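Local structure of kelch-like protein 7 (Homo sapiens, 3II7) at residues M72-V77 with S81-L86; A50-D55 with G102-S107; C26-P31 with T37-P42; A16-S21 with N56-L61. The protein serves as a substrate-specific adapter of a CUL3-RBX1 E3 ubiquitin ligase, this chain being its kelch-repeat domain, and so directs bound proteins to ubiquitination and degradation. All coordinates share one frame; numbering follows the deposited sequence. Where two conformers were deposited one is given.

Overall arrangement
All four contacts belong to one region of the six-bladed kelch propeller. Contacts 1 and 3 pair outer strands within a blade, with centres about 18 and 17 Å from the chain centre. Both use antiparallel backbone bonds; contact 1 has the D73-S84 bond and the Y75-W82 pair on one face, contact 3 its salt bridge and tyrosine on opposite faces. Contacts 2 and 4 lie deeper, about 11 and 12 Å from that centre, and join neighbouring blades without hydrogen bonds between segments: contact 4, buried, by apolar side chains, contact 2 also by an indole laid on a glycine backbone. Contacts 1, 2 and 4 share the sheet of strands 50-54 to 81-86, contacts 3 and 4 the preceding one.

Contact 1. Residues M72-V77 with S81-L86; sequences MDCYNV and SWYSKL. With EDO (1,2-ethanediol), chain R.
The indole of W82 has Y75 over one face: CB of Y75 stands 3.6 Å from the centroid of the six-membered ring, only 4° off its normal, and CD1 of Y75 lies 3.3 Å from NE1 of W82. The two aromatic planes meet obliquely, at 38°, and NE1 of W82 donates to R40 O. On the other side of the sheet the Y83 ring takes CB of C74 over its centre, 3.6 Å from the centroid, while CB of N76 lies at its edge; SG of C74 approaches obliquely. CG of Y83, between its own backbone N and carbonyl carbon (chi1 61°), carries the ring across to its strand partner. A water joins ND2 of N76 to OH of Y83, while OD1 of N76 accepts from K79 N. On the W82 side, OG of S84 donates to OD1 of D73 at 2.7 Å, a carboxylate that R71 and R46 also hold by salt bridges. Alanine in place of W82 would probably strip CB and CD1 of Y75 of the indole against them and leave R40 O without its N-H donor. The backbone forms an antiparallel ladder, with C74 N to Y83 O at 2.7 Å. Strand 81-86 is the outermost of its blade and 71-76 is bonded on its other side to 57-61; Y75 packs on Y28 of the preceding blade, M72 and K85 on Y123 of the next.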
loop_
_atom_site.group_PDB
_atom_site.type_symbol
_atom_site.label_atom_id
_atom_site.label_comp_id
_atom_site.label_asym_id
_atom_site.label_seq_id
_atom_site.Cartn_x
_atom_site.Cartn_y
_atom_site.Cartn_z
ATOM N N MET A 72 1.142 17.335 2.935
ATOM C CA MET A 72 1.572 16.222 2.054
ATOM C C MET A 72 3.007 16.497 1.677
ATOM O O MET A 72 3.317 17.565 1.155
ATOM C CB MET A 72 0.683 16.209 0.781
ATOM C CG MET A 72 1.031 15.210 -0.270
ATOM S SD MET A 72 -0.422 14.937 -1.337
ATOM C CE MET A 72 -0.483 16.487 -2.220
ATOM N N ASP A 73 3.890 15.557 1.969
ATOM C CA ASP A 73 5.308 15.715 1.618
ATOM C C ASP A 73 5.586 14.970 0.325
ATOM O O ASP A 73 5.107 13.843 0.131
ATOM C CB ASP A 73 6.178 15.256 2.771
ATOM C CG ASP A 73 6.048 16.153 3.973
ATOM O OD1 ASP A 73 5.941 17.406 3.792
ATOM O OD2 ASP A 73 6.026 15.615 5.120
ATOM N N CYS A 74 6.327 15.609 -0.568
ATOM C CA CYS A 74 6.479 15.124 -1.937
ATOM C C CYS A 74 7.948 15.007 -2.255
ATOM O O CYS A 74 8.719 15.969 -2.048
ATOM C CB CYS A 74 5.817 16.075 -2.906
ATOM S SG CYS A 74 4.097 16.542 -2.499
ATOM N N TYR A 75 8.336 13.862 -2.782
ATOM C CA TYR A 75 9.724 13.631 -3.153
ATOM C C TYR A 75 9.836 13.452 -4.647
ATOM O O TYR A 75 9.288 12.480 -5.201
ATOM C CB TYR A 75 10.241 12.412 -2.445
ATOM C CG TYR A 75 11.664 12.055 -2.796
ATOM C CD1 TYR A 75 12.719 12.910 -2.468
ATOM C CD2 TYR A 75 11.967 10.840 -3.436
ATOM C CE1 TYR A 75 14.038 12.570 -2.787
ATOM C CE2 TYR A 75 13.297 10.488 -3.736
ATOM C CZ TYR A 75 14.308 11.354 -3.413
ATOM O OH TYR A 75 15.586 11.043 -3.726
ATOM N N ASN A 76 10.523 14.388 -5.299
ATOM C CA ASN A 76 10.795 14.290 -6.703
ATOM C C ASN A 76 12.006 13.357 -6.891
ATOM O O ASN A 76 13.136 13.683 -6.486
ATOM C CB ASN A 76 11.050 15.656 -7.317
ATOM C CG ASN A 76 11.216 15.577 -8.820
ATOM O OD1 ASN A 76 12.077 14.861 -9.310
ATOM N ND2 ASN A 76 10.351 16.282 -9.562
ATOM N N VAL A 77 11.769 12.197 -7.464
ATOM C CA VAL A 77 12.805 11.152 -7.551
ATOM C C VAL A 77 13.949 11.488 -8.508
ATOM O O VAL A 77 15.080 11.019 -8.318
ATOM C CB VAL A 77 12.207 9.784 -7.956
ATOM C CG1 VAL A 77 11.119 9.343 -6.936
ATOM C CG2 VAL A 77 11.705 9.806 -9.399
ATOM N N SER A 81 14.760 15.795 -4.482
ATOM C CA SER A 81 14.393 16.960 -3.684
ATOM C C SER A 81 12.980 16.813 -3.159
ATOM O O SER A 81 12.160 16.097 -3.741
ATOM C CB SER A 81 14.502 18.238 -4.515
ATOM O OG SER A 81 13.594 18.223 -5.579
ATOM N N TRP A 82 12.727 17.500 -2.043
ATOM C CA TRP A 82 11.466 17.431 -1.354
ATOM C C TRP A 82 10.729 18.744 -1.420
ATOM O O TRP A 82 11.342 19.832 -1.381
ATOM C CB TRP A 82 11.688 17.089 0.119
ATOM C CG TRP A 82 12.106 15.673 0.370
ATOM C CD1 TRP A 82 13.393 15.191 0.380
ATOM C CD2 TRP A 82 11.255 14.560 0.675
ATOM N NE1 TRP A 82 13.387 13.835 0.655
ATOM C CE2 TRP A 82 12.092 13.432 0.860
ATOM C CE3 TRP A 82 9.861 14.404 0.816
ATOM C CZ2 TRP A 82 11.580 12.160 1.168
ATOM C CZ3 TRP A 82 9.354 13.155 1.133
ATOM C CH2 TRP A 82 10.211 12.033 1.283
ATOM N N TYR A 83 9.412 18.649 -1.475
ATOM C CA TYR A 83 8.556 19.810 -1.326
ATOM C C TYR A 83 7.253 19.438 -0.633
ATOM O O TYR A 83 6.977 18.254 -0.420
ATOM C CB TYR A 83 8.326 20.500 -2.674
ATOM C CG TYR A 83 7.655 19.669 -3.714
ATOM C CD1 TYR A 83 6.295 19.808 -3.965
ATOM C CD2 TYR A 83 8.384 18.776 -4.510
ATOM C CE1 TYR A 83 5.658 19.034 -4.955
ATOM C CE2 TYR A 83 7.757 18.044 -5.508
ATOM C CZ TYR A 83 6.403 18.175 -5.718
ATOM O OH TYR A 83 5.775 17.450 -6.713
ATOM N N SER A 84 6.472 20.438 -0.232
ATOM C CA SER A 84 5.247 20.148 0.525
ATOM C C SER A 84 4.049 20.900 0.007
ATOM O O SER A 84 4.153 22.082 -0.363
ATOM C CB SER A 84 5.434 20.483 2.003
ATOM O OG SER A 84 6.523 19.791 2.555
ATOM N N LYS A 85 2.916 20.207 -0.006
ATOM C CA LYS A 85 1.618 20.760 -0.383
ATOM C C LYS A 85 0.639 20.498 0.754
ATOM O O LYS A 85 1.002 19.893 1.722
ATOM C CB LYS A 85 1.140 20.080 -1.655
ATOM C CG LYS A 85 2.031 20.337 -2.838
ATOM C CD LYS A 85 1.840 21.772 -3.330
ATOM C CE LYS A 85 2.888 22.173 -4.329
ATOM N NZ LYS A 85 2.894 23.651 -4.465
ATOM N N LEU A 86 -0.591 21.007 0.652
ATOM C CA LEU A 86 -1.572 20.714 1.682
ATOM C C LEU A 86 -2.183 19.364 1.357
ATOM O O LEU A 86 -2.356 19.022 0.198
ATOM C CB LEU A 86 -2.597 21.851 1.846
ATOM C CG LEU A 86 -2.016 23.079 2.595
ATOM C CD1 LEU A 86 -3.033 24.251 2.651
ATOM C CD2 LEU A 86 -1.521 22.722 4.029
HETATM C C1 EDO R . -2.078 22.171 -2.527
HETATM O O1 EDO R . -1.190 22.662 -1.503
HETATM C C2 EDO R . -3.460 21.881 -1.923
HETATM O O2 EDO R . -4.086 23.079 -1.421
HETATM O O HOH W 1 7.846 17.751 -8.930
#

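Contact 2. Residues A50-D55 with G102-S107; sequences ACVFWD and GKIYTS
V52 lies opposite I104, and W54 opposite G102, at CA separations of 7.4 and 7.0 Å, too wide for backbone pairing, so the two segments meet through side chains and the G102 backbone. The W54 ring covers G102: the backbone N of G102 stands 3.3 Å from CZ2, above the ring plane and offset toward the rim, and CA of G102 comes within 3.5 Å of NE1. With CG opposite the backbone N (chi1 -179°), the indole reaches out to the turn. G102 has a positive phi (85°), a backbone shape that glycine adopts most readily. CD1 of I104 touches CB of W54 at 3.9 Å and approaches CG2 of V52 at 4.1 Å. The closer approach of CG1 of V52 to CG2 of I104 is doubtful evidence of strain, because V52 was deposited in two conformers. Replacing W54 with an alanine would keep CB against I104 but is likely to uncover the G102 backbone and open a gap beside it. V52, W54 and I104 all rest on A99 of strand 96-100. The innermost strand of one blade thus packs against the first two strands of the next, the apolar face-to-face blade packing of a kelch beta-propeller.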
loop_
_atom_site.group_PDB
_atom_site.type_symbol
_atom_site.label_atom_id
_atom_site.label_comp_id
_atom_site.label_asym_id
_atom_site.label_seq_id
_atom_site.Cartn_x
_atom_site.Cartn_y
_atom_site.Cartn_z
ATOM N N ALA A 50 0.197 6.971 4.267
ATOM C CA ALA A 50 0.166 6.271 2.987
ATOM C C ALA A 50 1.066 6.976 2.005
ATOM O O ALA A 50 1.382 8.147 2.182
ATOM C CB ALA A 50 -1.259 6.211 2.431
ATOM N N CYS A 51 1.493 6.251 0.967
ATOM C CA CYS A 51 2.294 6.880 -0.080
ATOM C C CYS A 51 1.832 6.432 -1.451
ATOM O O CYS A 51 1.121 5.431 -1.572
ATOM C CB CYS A 51 3.767 6.619 0.111
ATOM S SG CYS A 51 4.307 5.039 -0.429
ATOM N N VAL A 52 2.172 7.204 -2.471
ATOM C CA VAL A 52 1.780 6.876 -3.823
ATOM C C VAL A 52 2.754 7.557 -4.774
ATOM O O VAL A 52 3.247 8.638 -4.481
ATOM C CB VAL A 52 0.285 7.321 -4.100
ATOM C CG1 VAL A 52 0.039 8.745 -3.554
ATOM C CG2 VAL A 52 -0.075 7.232 -5.573
ATOM N N PHE A 53 3.034 6.898 -5.891
ATOM C CA PHE A 53 3.919 7.451 -6.897
ATOM C C PHE A 53 3.154 7.866 -8.138
ATOM O O PHE A 53 2.314 7.100 -8.635
ATOM C CB PHE A 53 4.973 6.435 -7.276
ATOM C CG PHE A 53 5.893 6.901 -8.333
ATOM C CD1 PHE A 53 6.936 7.776 -8.026
ATOM C CD2 PHE A 53 5.748 6.474 -9.646
ATOM C CE1 PHE A 53 7.818 8.189 -9.029
ATOM C CE2 PHE A 53 6.616 6.911 -10.645
ATOM C CZ PHE A 53 7.640 7.748 -10.341
ATOM N N TRP A 54 3.445 9.069 -8.646
ATOM C CA TRP A 54 2.932 9.505 -9.952
ATOM C C TRP A 54 3.911 10.478 -10.602
ATOM O O TRP A 54 4.318 11.436 -9.971
ATOM C CB TRP A 54 1.554 10.170 -9.857
ATOM C CG TRP A 54 1.055 10.563 -11.187
ATOM C CD1 TRP A 54 1.058 11.818 -11.723
ATOM C CD2 TRP A 54 0.581 9.691 -12.215
ATOM N NE1 TRP A 54 0.593 11.785 -13.007
ATOM C CE2 TRP A 54 0.281 10.490 -13.335
ATOM C CE3 TRP A 54 0.359 8.307 -12.289
ATOM C CZ2 TRP A 54 -0.222 9.955 -14.522
ATOM C CZ3 TRP A 54 -0.154 7.775 -13.469
ATOM C CH2 TRP A 54 -0.436 8.600 -14.568
ATOM N N ASP A 55 4.258 10.216 -11.870
ATOM C CA ASP A 55 5.031 11.164 -12.708
ATOM C C ASP A 55 6.206 11.807 -11.955
ATOM O O ASP A 55 6.277 13.026 -11.744
ATOM C CB ASP A 55 4.092 12.219 -13.280
ATOM C CG ASP A 55 4.751 13.117 -14.302
ATOM O OD1 ASP A 55 5.683 12.683 -15.020
ATOM O OD2 ASP A 55 4.313 14.274 -14.379
ATOM N N GLY A 102 -3.185 10.900 -13.445
ATOM C CA GLY A 102 -2.837 12.240 -12.931
ATOM C C GLY A 102 -3.527 12.654 -11.649
ATOM O O GLY A 102 -3.261 13.747 -11.124
ATOM N N LYS A 103 -4.388 11.787 -11.113
ATOM C CA LYS A 103 -5.016 12.034 -9.834
ATOM C C LYS A 103 -4.492 11.070 -8.753
ATOM O O LYS A 103 -4.266 9.876 -9.017
ATOM C CB LYS A 103 -6.525 11.901 -9.935
ATOM C CG LYS A 103 -7.190 13.064 -10.685
ATOM C CD LYS A 103 -7.319 12.804 -12.156
ATOM C CE LYS A 103 -8.305 13.780 -12.805
ATOM N NZ LYS A 103 -8.479 13.478 -14.246
ATOM N N ILE A 104 -4.300 11.601 -7.555
ATOM C CA ILE A 104 -3.951 10.804 -6.383
ATOM C C ILE A 104 -5.205 10.581 -5.561
ATOM O O ILE A 104 -5.775 11.535 -5.040
ATOM C CB ILE A 104 -2.923 11.534 -5.485
ATOM C CG1 ILE A 104 -1.680 11.966 -6.280
ATOM C CG2 ILE A 104 -2.563 10.675 -4.309
ATOM C CD1 ILE A 104 -1.043 10.925 -7.066
ATOM N N TYR A 105 -5.604 9.327 -5.412
ATOM C CA TYR A 105 -6.782 8.962 -4.647
ATOM C C TYR A 105 -6.410 8.497 -3.248
ATOM O O TYR A 105 -5.387 7.830 -3.048
ATOM C CB TYR A 105 -7.583 7.864 -5.361
ATOM C CG TYR A 105 -8.143 8.278 -6.701
ATOM C CD1 TYR A 105 -9.442 8.743 -6.820
ATOM C CD2 TYR A 105 -7.372 8.182 -7.858
ATOM C CE1 TYR A 105 -9.963 9.123 -8.037
ATOM C CE2 TYR A 105 -7.900 8.565 -9.107
ATOM C CZ TYR A 105 -9.200 9.033 -9.168
ATOM O OH TYR A 105 -9.729 9.408 -10.382
ATOM N N THR A 106 -7.233 8.908 -2.291
ATOM C CA THR A 106 -7.081 8.511 -0.879
ATOM C C THR A 106 -8.392 7.991 -0.381
ATOM O O THR A 106 -9.431 8.600 -0.626
ATOM C CB THR A 106 -6.562 9.689 -0.001
ATOM O OG1 THR A 106 -7.518 10.736 0.054
ATOM C CG2 THR A 106 -5.234 10.247 -0.572
ATOM N N SER A 107 -8.364 6.853 0.320
ATOM C CA SER A 107 -9.595 6.202 0.797
ATOM C C SER A 107 -9.517 5.718 2.207
ATOM O O SER A 107 -8.497 5.224 2.673
ATOM C CB SER A 107 -9.951 4.981 -0.084
ATOM O OG SER A 107 -8.948 3.970 0.044
#

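Contact 3. Residues C26-P31 with T37-P42; sequences CRYFNP and TDIRCP. With EDO (1,2-ethanediol), chain B; EDO (1,2-ethanediol), chain E.
R27 runs beside D38 and can be followed outward from CB, which lies 3.5 Å from T37 O. CG passes OD1 of D38, and CD meets O1 of an ethanediol, probably from the crystallisation liquor. A bend at chi3 (96°) then turns the guanidinium: NE donates to OD1 of D38 at 2.8 Å, the core of a salt bridge, tilted 27° out of the guanidinium plane. NH2 adds a weak bond to the same OD1, and NH1 reaches that ethanediol O1 at 2.9 Å, at the edge of the group. OD1 alone takes both donors, with the guanidinium and carboxylate planes 46° apart. On the other side of the sheet the Y28 ring has CD1 of I39 over its centre, 3.7 Å from the centroid, and SG of C26 touches CB of C41 at 3.6 Å. Between these layers the backbone is tied by Y28 N to T37 O and by T37 N to Y28 O, both at 2.8 Å; I39 N, bonded to C26 O, prolongs the pairing beyond the strand. The arrangement is the antiparallel beta hairpin of the outer two strands of a kelch propeller blade, whose innermost strand, 290-295, comes from the C-terminal end and closes the ring.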
loop_
_atom_site.group_PDB
_atom_site.type_symbol
_atom_site.label_atom_id
_atom_site.label_comp_id
_atom_site.label_asym_id
_atom_site.label_seq_id
_atom_site.Cartn_x
_atom_site.Cartn_y
_atom_site.Cartn_z
ATOM N N CYS A 26 15.274 5.701 4.915
ATOM C CA CYS A 26 14.589 5.721 3.598
ATOM C C CYS A 26 15.571 5.206 2.561
ATOM O O CYS A 26 16.718 5.638 2.545
ATOM C CB CYS A 26 14.114 7.117 3.211
ATOM S SG CYS A 26 12.957 7.885 4.311
ATOM N N ARG A 27 15.138 4.230 1.751
ATOM C CA ARG A 27 16.033 3.562 0.811
ATOM C C ARG A 27 15.292 3.057 -0.420
ATOM O O ARG A 27 14.082 2.755 -0.357
ATOM C CB ARG A 27 16.738 2.369 1.487
ATOM C CG ARG A 27 17.450 2.655 2.807
ATOM C CD ARG A 27 18.360 1.502 3.217
ATOM N NE ARG A 27 19.747 1.721 2.814
ATOM C CZ ARG A 27 20.746 0.849 2.968
ATOM N NH1 ARG A 27 20.517 -0.348 3.515
ATOM N NH2 ARG A 27 21.983 1.176 2.569
ATOM N N TYR A 28 16.026 2.975 -1.539
ATOM C CA TYR A 28 15.560 2.262 -2.708
ATOM C C TYR A 28 16.088 0.859 -2.644
ATOM O O TYR A 28 17.286 0.645 -2.358
ATOM C CB TYR A 28 16.140 2.852 -3.989
ATOM C CG TYR A 28 15.610 4.167 -4.451
ATOM C CD1 TYR A 28 14.281 4.323 -4.800
ATOM C CD2 TYR A 28 16.450 5.258 -4.592
ATOM C CE1 TYR A 28 13.807 5.516 -5.251
ATOM C CE2 TYR A 28 15.975 6.457 -5.064
ATOM C CZ TYR A 28 14.650 6.577 -5.379
ATOM O OH TYR A 28 14.135 7.767 -5.857
ATOM N N PHE A 29 15.224 -0.089 -2.951
ATOM C CA PHE A 29 15.609 -1.432 -3.337
ATOM C C PHE A 29 15.596 -1.552 -4.870
ATOM O O PHE A 29 14.587 -1.234 -5.526
ATOM C CB PHE A 29 14.637 -2.448 -2.756
ATOM C CG PHE A 29 14.875 -3.862 -3.215
ATOM C CD1 PHE A 29 15.946 -4.591 -2.719
ATOM C CD2 PHE A 29 14.009 -4.478 -4.138
ATOM C CE1 PHE A 29 16.155 -5.899 -3.117
ATOM C CE2 PHE A 29 14.241 -5.775 -4.549
ATOM C CZ PHE A 29 15.319 -6.481 -4.029
ATOM N N ASN A 30 16.677 -2.075 -5.436
ATOM C CA ASN A 30 16.751 -2.275 -6.887
ATOM C C ASN A 30 16.642 -3.768 -7.212
ATOM O O ASN A 30 17.567 -4.533 -6.919
ATOM C CB ASN A 30 18.042 -1.720 -7.412
ATOM C CG ASN A 30 18.136 -1.782 -8.956
ATOM O OD1 ASN A 30 17.354 -2.455 -9.622
ATOM N ND2 ASN A 30 19.083 -1.045 -9.507
ATOM N N PRO A 31 15.483 -4.201 -7.766
ATOM C CA PRO A 31 15.295 -5.628 -8.032
ATOM C C PRO A 31 16.311 -6.220 -9.019
ATOM O O PRO A 31 16.518 -7.416 -9.017
ATOM C CB PRO A 31 13.906 -5.696 -8.664
ATOM C CG PRO A 31 13.285 -4.414 -8.448
ATOM C CD PRO A 31 14.320 -3.400 -8.171
ATOM N N THR A 37 19.906 1.450 -1.610
ATOM C CA THR A 37 20.550 2.753 -1.696
ATOM C C THR A 37 19.806 3.797 -0.899
ATOM O O THR A 37 18.599 3.914 -1.012
ATOM C CB THR A 37 20.630 3.233 -3.165
ATOM O OG1 THR A 37 21.272 2.230 -3.957
ATOM C CG2 THR A 37 21.411 4.548 -3.259
ATOM N N ASP A 38 20.537 4.572 -0.110
ATOM C CA ASP A 38 19.936 5.624 0.728
ATOM C C ASP A 38 19.220 6.754 -0.040
ATOM O O ASP A 38 19.688 7.213 -1.075
ATOM C CB ASP A 38 20.997 6.243 1.638
ATOM C CG ASP A 38 21.536 5.273 2.689
ATOM O OD1 ASP A 38 20.955 4.190 2.919
ATOM O OD2 ASP A 38 22.565 5.631 3.297
ATOM N N ILE A 39 18.063 7.161 0.490
ATOM C CA ILE A 39 17.343 8.370 0.091
ATOM C C ILE A 39 17.382 9.319 1.279
ATOM O O ILE A 39 16.907 8.969 2.365
ATOM C CB ILE A 39 15.861 8.063 -0.221
ATOM C CG1 ILE A 39 15.731 7.040 -1.358
ATOM C CG2 ILE A 39 15.096 9.336 -0.579
ATOM C CD1 ILE A 39 14.314 6.480 -1.524
ATOM N N ARG A 40 17.923 10.518 1.086
ATOM C CA ARG A 40 17.899 11.528 2.133
ATOM C C ARG A 40 16.482 12.065 2.307
ATOM O O ARG A 40 15.832 12.417 1.327
ATOM C CB ARG A 40 18.874 12.664 1.827
ATOM C CG ARG A 40 20.338 12.221 1.876
ATOM C CD ARG A 40 21.267 13.323 1.444
ATOM N NE ARG A 40 21.032 13.663 0.034
ATOM C CZ ARG A 40 21.469 14.756 -0.586
ATOM N NH1 ARG A 40 22.205 15.677 0.052
ATOM N NH2 ARG A 40 21.148 14.935 -1.862
ATOM N N CYS A 41 16.007 12.085 3.557
ATOM C CA CYS A 41 14.656 12.556 3.910
ATOM C C CYS A 41 14.753 13.422 5.139
ATOM O O CYS A 41 15.206 12.949 6.177
ATOM C CB CYS A 41 13.753 11.399 4.231
ATOM S SG CYS A 41 12.069 11.841 4.720
ATOM N N PRO A 42 14.310 14.676 5.043
ATOM C CA PRO A 42 14.407 15.598 6.170
ATOM C C PRO A 42 13.132 15.654 7.049
ATOM O O PRO A 42 13.009 16.529 7.900
ATOM C CB PRO A 42 14.601 16.920 5.462
ATOM C CG PRO A 42 13.690 16.812 4.291
ATOM C CD PRO A 42 13.766 15.365 3.856
HETATM C C1 EDO B . 16.588 8.777 5.483
HETATM O O1 EDO B . 17.449 7.839 4.789
HETATM C C2 EDO B . 17.395 9.747 6.335
HETATM O O2 EDO B . 17.904 10.859 5.590
HETATM C C1 EDO E . 17.947 -3.024 4.285
HETATM O O1 EDO E . 18.159 -1.621 4.577
HETATM C C2 EDO E . 18.561 -3.877 5.376
HETATM O O2 EDO E . 19.944 -3.498 5.528
HETATM O O HOH W 2 19.294 0.448 -4.805
#

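Contact 4. Residues A16-S21 with N56-L61; sequences ALFGGS and NVVYIL. With EDO (1,2-ethanediol), chain M.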
loop_
_atom_site.group_PDB
_atom_site.type_symbol
_atom_site.label_atom_id
_atom_site.label_comp_id
_atom_site.label_asym_id
_atom_site.label_seq_id
_atom_site.Cartn_x
_atom_site.Cartn_y
_atom_site.Cartn_z
ATOM N N ALA A 16 10.763 1.938 -3.453
ATOM C CA ALA A 16 11.191 2.958 -2.483
ATOM C C ALA A 16 10.508 2.716 -1.160
ATOM O O ALA A 16 9.295 2.512 -1.100
ATOM C CB ALA A 16 10.858 4.324 -2.988
ATOM N N LEU A 17 11.305 2.738 -0.094
ATOM C CA LEU A 17 10.805 2.526 1.271
ATOM C C LEU A 17 11.096 3.773 2.086
ATOM O O LEU A 17 12.227 4.284 2.058
ATOM C CB LEU A 17 11.459 1.309 1.897
ATOM C CG LEU A 17 10.970 -0.056 1.363
ATOM C CD1 LEU A 17 11.424 -0.295 -0.047
ATOM C CD2 LEU A 17 11.446 -1.180 2.275
ATOM N N PHE A 18 10.080 4.275 2.787
ATOM C CA PHE A 18 10.222 5.503 3.579
ATOM C C PHE A 18 9.926 5.272 5.021
ATOM O O PHE A 18 8.817 4.832 5.367
ATOM C CB PHE A 18 9.332 6.604 3.045
ATOM C CG PHE A 18 9.659 7.018 1.616
ATOM C CD1 PHE A 18 9.049 6.365 0.526
ATOM C CD2 PHE A 18 10.590 8.016 1.365
ATOM C CE1 PHE A 18 9.345 6.722 -0.768
ATOM C CE2 PHE A 18 10.892 8.387 0.068
ATOM C CZ PHE A 18 10.261 7.735 -1.014
ATOM N N GLY A 19 10.893 5.608 5.884
ATOM C CA GLY A 19 10.785 5.329 7.306
ATOM C C GLY A 19 11.303 6.404 8.207
ATOM O O GLY A 19 11.728 6.109 9.316
ATOM N N GLY A 20 11.276 7.657 7.746
ATOM C CA GLY A 20 11.635 8.786 8.604
ATOM C C GLY A 20 12.945 9.427 8.233
ATOM O O GLY A 20 13.377 9.366 7.084
ATOM N N SER A 21 13.572 10.063 9.218
ATOM C CA SER A 21 14.739 10.905 8.974
ATOM C C SER A 21 16.051 10.373 9.560
ATOM O O SER A 21 17.084 11.023 9.409
ATOM C CB SER A 21 14.476 12.317 9.502
ATOM O OG SER A 21 14.220 12.280 10.901
ATOM N N ASN A 56 7.122 10.939 -11.561
ATOM C CA ASN A 56 8.387 11.295 -10.909
ATOM C C ASN A 56 8.310 11.779 -9.456
ATOM O O ASN A 56 9.351 12.170 -8.893
ATOM C CB ASN A 56 9.171 12.301 -11.746
ATOM C CG ASN A 56 9.586 11.735 -13.095
ATOM O OD1 ASN A 56 9.859 10.531 -13.217
ATOM N ND2 ASN A 56 9.680 12.597 -14.093
ATOM N N VAL A 57 7.123 11.711 -8.855
ATOM C CA VAL A 57 6.912 12.195 -7.487
ATOM C C VAL A 57 6.301 11.121 -6.587
ATOM O O VAL A 57 5.265 10.502 -6.945
ATOM C CB VAL A 57 6.011 13.451 -7.481
ATOM C CG1 VAL A 57 5.840 13.994 -6.031
ATOM C CG2 VAL A 57 6.599 14.538 -8.386
ATOM N N VAL A 58 6.928 10.925 -5.407
ATOM C CA VAL A 58 6.337 10.139 -4.307
ATOM C C VAL A 58 5.602 11.111 -3.409
ATOM O O VAL A 58 6.198 12.084 -2.924
ATOM C CB VAL A 58 7.373 9.401 -3.475
ATOM C CG1 VAL A 58 6.693 8.668 -2.305
ATOM C CG2 VAL A 58 8.209 8.385 -4.331
ATOM N N TYR A 59 4.299 10.874 -3.220
ATOM C CA TYR A 59 3.476 11.666 -2.295
ATOM C C TYR A 59 3.289 10.885 -1.015
ATOM O O TYR A 59 2.878 9.685 -1.048
ATOM C CB TYR A 59 2.105 11.956 -2.908
ATOM C CG TYR A 59 2.184 12.785 -4.160
ATOM C CD1 TYR A 59 2.037 14.168 -4.114
ATOM C CD2 TYR A 59 2.410 12.196 -5.377
ATOM C CE1 TYR A 59 2.115 14.932 -5.263
ATOM C CE2 TYR A 59 2.467 12.940 -6.549
ATOM C CZ TYR A 59 2.328 14.314 -6.490
ATOM O OH TYR A 59 2.407 15.053 -7.630
ATOM N N ILE A 60 3.600 11.539 0.107
ATOM C CA ILE A 60 3.413 10.960 1.440
ATOM C C ILE A 60 2.323 11.761 2.119
ATOM O O ILE A 60 2.428 13.007 2.250
ATOM C CB ILE A 60 4.700 11.006 2.249
ATOM C CG1 ILE A 60 5.734 10.078 1.609
ATOM C CG2 ILE A 60 4.444 10.560 3.747
ATOM C CD1 ILE A 60 7.084 10.121 2.220
ATOM N N LEU A 61 1.249 11.077 2.492
ATOM C CA LEU A 61 0.049 11.773 2.967
ATOM C C LEU A 61 -0.647 11.025 4.108
ATOM O O LEU A 61 -0.470 9.812 4.279
ATOM C CB LEU A 61 -0.890 12.050 1.772
ATOM C CG LEU A 61 -1.329 10.837 0.956
ATOM C CD1 LEU A 61 -2.498 10.133 1.622
ATOM C CD2 LEU A 61 -1.682 11.271 -0.456
HETATM C C1 EDO M . 12.851 10.500 14.328
HETATM O O1 EDO M . 13.869 11.232 13.647
HETATM C C2 EDO M . 12.262 9.408 13.424
HETATM O O2 EDO M . 12.217 9.823 12.064
#
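An interface between adjacent blades of the kelch beta-propeller brings F18, at the end of strand 13-18, against strand 57-61 of the following blade. F18 is followed by G19 and G20, the double glycine characteristic of kelch repeats. The strands are not paired: F18 and I60 have their CA atoms 9.0 Å apart, and the gap is bridged by side chains alone, burying 137 Å². The F18 ring comes in from the side opposite to V58, whose CG1 meets CE1 of F18 at 3.6 Å, obliquely to the ring, with CG2 of V58 4.0 Å from CZ. V58 gains this approach with CG1 placed away from its own backbone N (chi1 177°). I60 crosses at a slant and sets its terminal methyl, CD1, over one face of the phenyl ring, 4.1 Å from CG of F18. The ring is therefore held both over a face and near the CE1 end by branched aliphatic groups, and W82 touches it too. V58 and I60 also pack on strand 290-295, V58 on C292 and V294 and I60 on L290, so the buried patch spans the closing blade and its neighbour. Beyond the glycines, an ethanediol, probably from the crystallisation liquor, bonds Q22 and K45, and its O2 accepts from S21 N at 3.2 Å.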